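Local coordinates for protein beta-1,3-glucosyltransferase (Paecilomyces sp. J18, PDB 5JVV) that is a beta-1,3-glucosyltransferase, a single-chain, disulfide-bonded enzyme that probably has the beta-sandwich fold of glycoside hydrolase family 16, at residues 52-65 with 278-292. Sequence-based numbering, arbitrary orientation.
Sequences SVYLGVDHTNTLSL and ATKPEEFKEAYWEIN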
# COMPACT_ATOMS: atom_id res chain seq x y z
N SER A 52 -15.15 -10.97 -1.26
CA SER A 52 -13.99 -10.09 -1.27
C SER A 52 -13.52 -9.84 -2.70
O SER A 52 -13.96 -10.51 -3.63
CB SER A 52 -12.85 -10.74 -0.49
OG SER A 52 -12.53 -11.98 -1.08
N VAL A 53 -12.64 -8.86 -2.86
CA VAL A 53 -12.06 -8.54 -4.15
C VAL A 53 -10.61 -9.02 -4.21
O VAL A 53 -9.80 -8.71 -3.32
CB VAL A 53 -12.13 -7.02 -4.42
CG1 VAL A 53 -11.30 -6.66 -5.66
CG2 VAL A 53 -13.58 -6.59 -4.61
N TYR A 54 -10.29 -9.77 -5.26
CA TYR A 54 -8.95 -10.27 -5.51
C TYR A 54 -8.29 -9.40 -6.57
O TYR A 54 -8.85 -9.19 -7.66
CB TYR A 54 -9.04 -11.72 -5.99
CG TYR A 54 -7.76 -12.34 -6.53
CD1 TYR A 54 -7.00 -13.21 -5.75
CD2 TYR A 54 -7.34 -12.10 -7.83
CE1 TYR A 54 -5.84 -13.79 -6.23
CE2 TYR A 54 -6.17 -12.68 -8.33
CZ TYR A 54 -5.43 -13.52 -7.52
OH TYR A 54 -4.27 -14.10 -8.00
N LEU A 55 -7.11 -8.87 -6.26
CA LEU A 55 -6.26 -8.17 -7.23
C LEU A 55 -4.91 -8.88 -7.24
O LEU A 55 -4.14 -8.76 -6.29
CB LEU A 55 -6.05 -6.71 -6.83
CG LEU A 55 -7.26 -5.89 -6.38
CD1 LEU A 55 -6.78 -4.54 -5.85
CD2 LEU A 55 -8.27 -5.73 -7.53
N GLY A 56 -4.62 -9.60 -8.31
CA GLY A 56 -3.41 -10.40 -8.39
C GLY A 56 -2.57 -10.06 -9.60
O GLY A 56 -2.79 -9.05 -10.26
N VAL A 57 -1.60 -10.92 -9.87
CA VAL A 57 -0.66 -10.70 -10.97
C VAL A 57 -0.57 -11.95 -11.83
O VAL A 57 -1.08 -13.01 -11.47
CB VAL A 57 0.75 -10.31 -10.44
CG1 VAL A 57 0.67 -9.09 -9.53
CG2 VAL A 57 1.42 -11.49 -9.72
N ASP A 58 0.09 -11.84 -12.98
CA ASP A 58 0.35 -13.00 -13.82
C ASP A 58 1.35 -13.90 -13.08
O ASP A 58 2.49 -13.51 -12.89
CB ASP A 58 0.94 -12.50 -15.15
CG ASP A 58 1.32 -13.62 -16.11
OD1 ASP A 58 1.51 -14.78 -15.69
OD2 ASP A 58 1.46 -13.31 -17.31
N HIS A 59 0.90 -15.07 -12.65
CA HIS A 59 1.79 -16.03 -12.01
C HIS A 59 1.91 -17.31 -12.83
O HIS A 59 2.17 -18.39 -12.30
CB HIS A 59 1.31 -16.35 -10.58
CG HIS A 59 -0.11 -16.83 -10.49
ND1 HIS A 59 -0.48 -18.14 -10.74
CD2 HIS A 59 -1.25 -16.17 -10.17
CE1 HIS A 59 -1.78 -18.26 -10.58
NE2 HIS A 59 -2.28 -17.08 -10.23
N THR A 60 1.74 -17.15 -14.14
CA THR A 60 1.70 -18.28 -15.08
C THR A 60 2.83 -18.23 -16.11
O THR A 60 3.51 -19.22 -16.36
CB THR A 60 0.36 -18.28 -15.83
OG1 THR A 60 -0.70 -18.52 -14.89
CG2 THR A 60 0.33 -19.35 -16.90
N ASN A 61 3.02 -17.05 -16.70
CA ASN A 61 3.89 -16.93 -17.87
C ASN A 61 5.33 -16.56 -17.55
O ASN A 61 5.60 -15.75 -16.66
CB ASN A 61 3.30 -15.90 -18.84
CG ASN A 61 1.95 -16.33 -19.39
OD1 ASN A 61 1.85 -17.31 -20.13
ND2 ASN A 61 0.91 -15.59 -19.02
N THR A 62 6.25 -17.15 -18.31
CA THR A 62 7.66 -16.78 -18.28
C THR A 62 7.83 -15.63 -19.27
O THR A 62 7.24 -15.66 -20.36
CB THR A 62 8.52 -17.98 -18.70
OG1 THR A 62 8.36 -19.04 -17.73
CG2 THR A 62 9.98 -17.61 -18.81
N LEU A 63 8.60 -14.61 -18.90
CA LEU A 63 8.65 -13.38 -19.67
C LEU A 63 10.04 -13.05 -20.18
O LEU A 63 11.05 -13.45 -19.60
CB LEU A 63 8.18 -12.20 -18.81
CG LEU A 63 6.83 -12.38 -18.12
CD1 LEU A 63 6.56 -11.23 -17.18
CD2 LEU A 63 5.73 -12.49 -19.18
N SER A 64 10.09 -12.30 -21.28
CA SER A 64 11.36 -11.77 -21.77
C SER A 64 11.92 -10.74 -20.80
O SER A 64 11.17 -10.01 -20.14
CB SER A 64 11.16 -11.11 -23.13
OG SER A 64 12.37 -10.48 -23.53
N LEU A 65 13.24 -10.67 -20.71
CA LEU A 65 13.87 -9.66 -19.86
C LEU A 65 13.63 -8.25 -20.39
O LEU A 65 13.78 -7.27 -19.67
CB LEU A 65 15.37 -9.92 -19.72
CG LEU A 65 15.81 -11.27 -19.17
CD1 LEU A 65 17.31 -11.28 -18.97
CD2 LEU A 65 15.07 -11.57 -17.87
N ALA A 278 10.89 -12.08 -14.13
CA ALA A 278 10.60 -12.61 -15.46
C ALA A 278 10.54 -14.13 -15.52
O ALA A 278 9.67 -14.70 -16.19
CB ALA A 278 11.62 -12.09 -16.46
N THR A 279 11.46 -14.79 -14.81
CA THR A 279 11.68 -16.23 -15.02
C THR A 279 11.04 -17.15 -13.97
O THR A 279 11.05 -18.37 -14.14
CB THR A 279 13.19 -16.57 -15.14
OG1 THR A 279 13.84 -16.35 -13.88
CG2 THR A 279 13.85 -15.73 -16.22
N LYS A 280 10.49 -16.57 -12.91
CA LYS A 280 9.88 -17.37 -11.84
C LYS A 280 8.40 -17.03 -11.59
O LYS A 280 8.03 -16.63 -10.49
CB LYS A 280 10.68 -17.24 -10.55
CG LYS A 280 12.13 -17.68 -10.68
CD LYS A 280 12.88 -17.41 -9.38
CE LYS A 280 14.36 -17.71 -9.51
NZ LYS A 280 14.59 -19.15 -9.78
N PRO A 281 7.55 -17.22 -12.61
CA PRO A 281 6.14 -16.82 -12.45
C PRO A 281 5.44 -17.48 -11.26
O PRO A 281 4.65 -16.80 -10.59
CB PRO A 281 5.50 -17.29 -13.76
CG PRO A 281 6.43 -18.36 -14.30
CD PRO A 281 7.80 -17.85 -13.92
N GLU A 282 5.74 -18.74 -10.97
CA GLU A 282 5.07 -19.45 -9.87
C GLU A 282 5.33 -18.83 -8.50
O GLU A 282 4.53 -18.98 -7.57
CB GLU A 282 5.45 -20.93 -9.88
CG GLU A 282 4.67 -21.80 -8.89
CD GLU A 282 3.18 -21.78 -9.15
OE1 GLU A 282 2.41 -21.63 -8.16
OE2 GLU A 282 2.76 -21.91 -10.32
N GLU A 283 6.44 -18.10 -8.36
CA GLU A 283 6.77 -17.44 -7.10
C GLU A 283 5.81 -16.30 -6.78
O GLU A 283 5.82 -15.77 -5.67
CB GLU A 283 8.21 -16.92 -7.12
CG GLU A 283 9.25 -18.01 -7.11
CD GLU A 283 10.03 -18.05 -5.80
OE1 GLU A 283 11.10 -18.69 -5.78
OE2 GLU A 283 9.56 -17.45 -4.80
N PHE A 284 4.97 -15.95 -7.75
CA PHE A 284 4.08 -14.80 -7.58
C PHE A 284 2.63 -15.16 -7.34
O PHE A 284 1.74 -14.30 -7.37
CB PHE A 284 4.26 -13.83 -8.75
CG PHE A 284 5.65 -13.28 -8.80
CD1 PHE A 284 6.00 -12.22 -7.98
CD2 PHE A 284 6.62 -13.89 -9.58
CE1 PHE A 284 7.30 -11.72 -7.97
CE2 PHE A 284 7.92 -13.42 -9.58
CZ PHE A 284 8.26 -12.33 -8.77
N LYS A 285 2.38 -16.43 -7.08
CA LYS A 285 1.02 -16.87 -6.76
C LYS A 285 0.50 -16.14 -5.53
O LYS A 285 -0.69 -15.85 -5.43
CB LYS A 285 0.98 -18.38 -6.55
CG LYS A 285 -0.42 -18.94 -6.54
CD LYS A 285 -0.42 -20.45 -6.74
CE LYS A 285 -1.79 -21.01 -6.46
NZ LYS A 285 -2.30 -20.54 -5.14
N GLU A 286 1.40 -15.81 -4.59
CA GLU A 286 0.99 -15.13 -3.37
C GLU A 286 1.08 -13.61 -3.46
O GLU A 286 0.85 -12.92 -2.48
CB GLU A 286 1.83 -15.60 -2.16
CG GLU A 286 1.47 -16.99 -1.66
CD GLU A 286 0.10 -17.02 -1.02
OE1 GLU A 286 -0.10 -16.29 -0.02
OE2 GLU A 286 -0.78 -17.77 -1.51
N ALA A 287 1.41 -13.09 -4.64
CA ALA A 287 1.50 -11.65 -4.82
C ALA A 287 0.14 -11.09 -5.21
O ALA A 287 -0.04 -10.58 -6.31
CB ALA A 287 2.56 -11.30 -5.89
N TYR A 288 -0.82 -11.18 -4.29
CA TYR A 288 -2.17 -10.65 -4.53
C TYR A 288 -2.75 -9.96 -3.32
O TYR A 288 -2.40 -10.26 -2.19
CB TYR A 288 -3.12 -11.76 -5.00
CG TYR A 288 -3.50 -12.81 -3.97
CD1 TYR A 288 -4.60 -12.64 -3.13
CD2 TYR A 288 -2.78 -14.00 -3.87
CE1 TYR A 288 -4.96 -13.62 -2.21
CE2 TYR A 288 -3.13 -14.98 -2.96
CZ TYR A 288 -4.22 -14.78 -2.13
OH TYR A 288 -4.59 -15.74 -1.22
N TRP A 289 -3.64 -9.01 -3.60
CA TRP A 289 -4.48 -8.41 -2.57
C TRP A 289 -5.81 -9.15 -2.52
O TRP A 289 -6.36 -9.51 -3.57
CB TRP A 289 -4.79 -6.95 -2.91
CG TRP A 289 -3.62 -6.05 -2.95
CD1 TRP A 289 -2.83 -5.77 -4.03
CD2 TRP A 289 -3.12 -5.25 -1.88
NE1 TRP A 289 -1.85 -4.87 -3.69
CE2 TRP A 289 -2.01 -4.52 -2.37
CE3 TRP A 289 -3.50 -5.07 -0.54
CZ2 TRP A 289 -1.27 -3.66 -1.57
CZ3 TRP A 289 -2.76 -4.20 0.25
CH2 TRP A 289 -1.66 -3.50 -0.27
N GLU A 290 -6.33 -9.37 -1.32
CA GLU A 290 -7.72 -9.78 -1.18
C GLU A 290 -8.32 -8.80 -0.21
O GLU A 290 -7.97 -8.77 0.98
CB GLU A 290 -7.87 -11.22 -0.67
CG GLU A 290 -9.34 -11.63 -0.63
CD GLU A 290 -9.57 -13.11 -0.38
OE1 GLU A 290 -8.60 -13.90 -0.43
OE2 GLU A 290 -10.74 -13.49 -0.13
N ILE A 291 -9.21 -7.97 -0.72
CA ILE A 291 -9.76 -6.87 0.06
C ILE A 291 -11.21 -7.18 0.41
O ILE A 291 -12.05 -7.38 -0.47
CB ILE A 291 -9.67 -5.55 -0.73
CG1 ILE A 291 -8.20 -5.21 -1.00
CG2 ILE A 291 -10.36 -4.41 0.04
CD1 ILE A 291 -7.98 -4.31 -2.22
N ASN A 292 -11.51 -7.23 1.70
CA ASN A 292 -12.89 -7.46 2.15
C ASN A 292 -13.77 -6.24 1.94
O ASN A 292 -14.86 -6.33 1.36
CB ASN A 292 -12.92 -7.86 3.62
CG ASN A 292 -12.62 -9.32 3.82
OD1 ASN A 292 -13.02 -10.17 3.01
ND2 ASN A 292 -11.91 -9.64 4.90
O HOH W 1 -1.18 -13.35 -7.99
O HOH W 2 -2.98 -16.27 -6.84
O HOH W 3 -1.10 -7.85 -6.41
O HOH W 4 0.50 -20.71 -10.95
O HOH W 5 10.47 -20.01 -16.30
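V53 pairs with I291 and L55 with W289, each pair joined by two backbone hydrogen bonds, so strands 53-55 and 289-292 run antiparallel, their axes 4.7 Å apart at closest approach; beyond G56 the chains stay side by side as far as L63, whose N bonds A278 O at 2.9 Å. Just before the strand, S52 OG donates to E290 OE2 at 2.5 Å, meeting the carboxylate on its anti side, and also bonds T48. On the face that carries Y54 and E290, the Y54 and Y288 rings lie 29° apart but hardly overlap: CE1 of Y54 sits over the rim of one Y288 face, 3.4 Å from Y288 CG. A chi1 of 69° at Y288 swings its ring toward Y54; its stacking partner is H92. Y54 OH reaches two waters, one of which donates to K285 O. On the other face L55 CD1 touches I291 CD1 at 3.8 Å, and V53 and I291 rest on helix 11-16. Where the strands end, V57 CG2 packs on F284 CB, and P281 CB lies against N61 O at 3.3 Å. D58 OD1 accepts from T60 N, an Asx turn, and from N61 N, an Asx motif. Strand 53-55 thus sits beside 289-297 in the antiparallel sheet of what is probably a family-16 beta-sandwich (jelly roll), the following loop packed on the 281-283 3-10 segment and the end of helix 269-279.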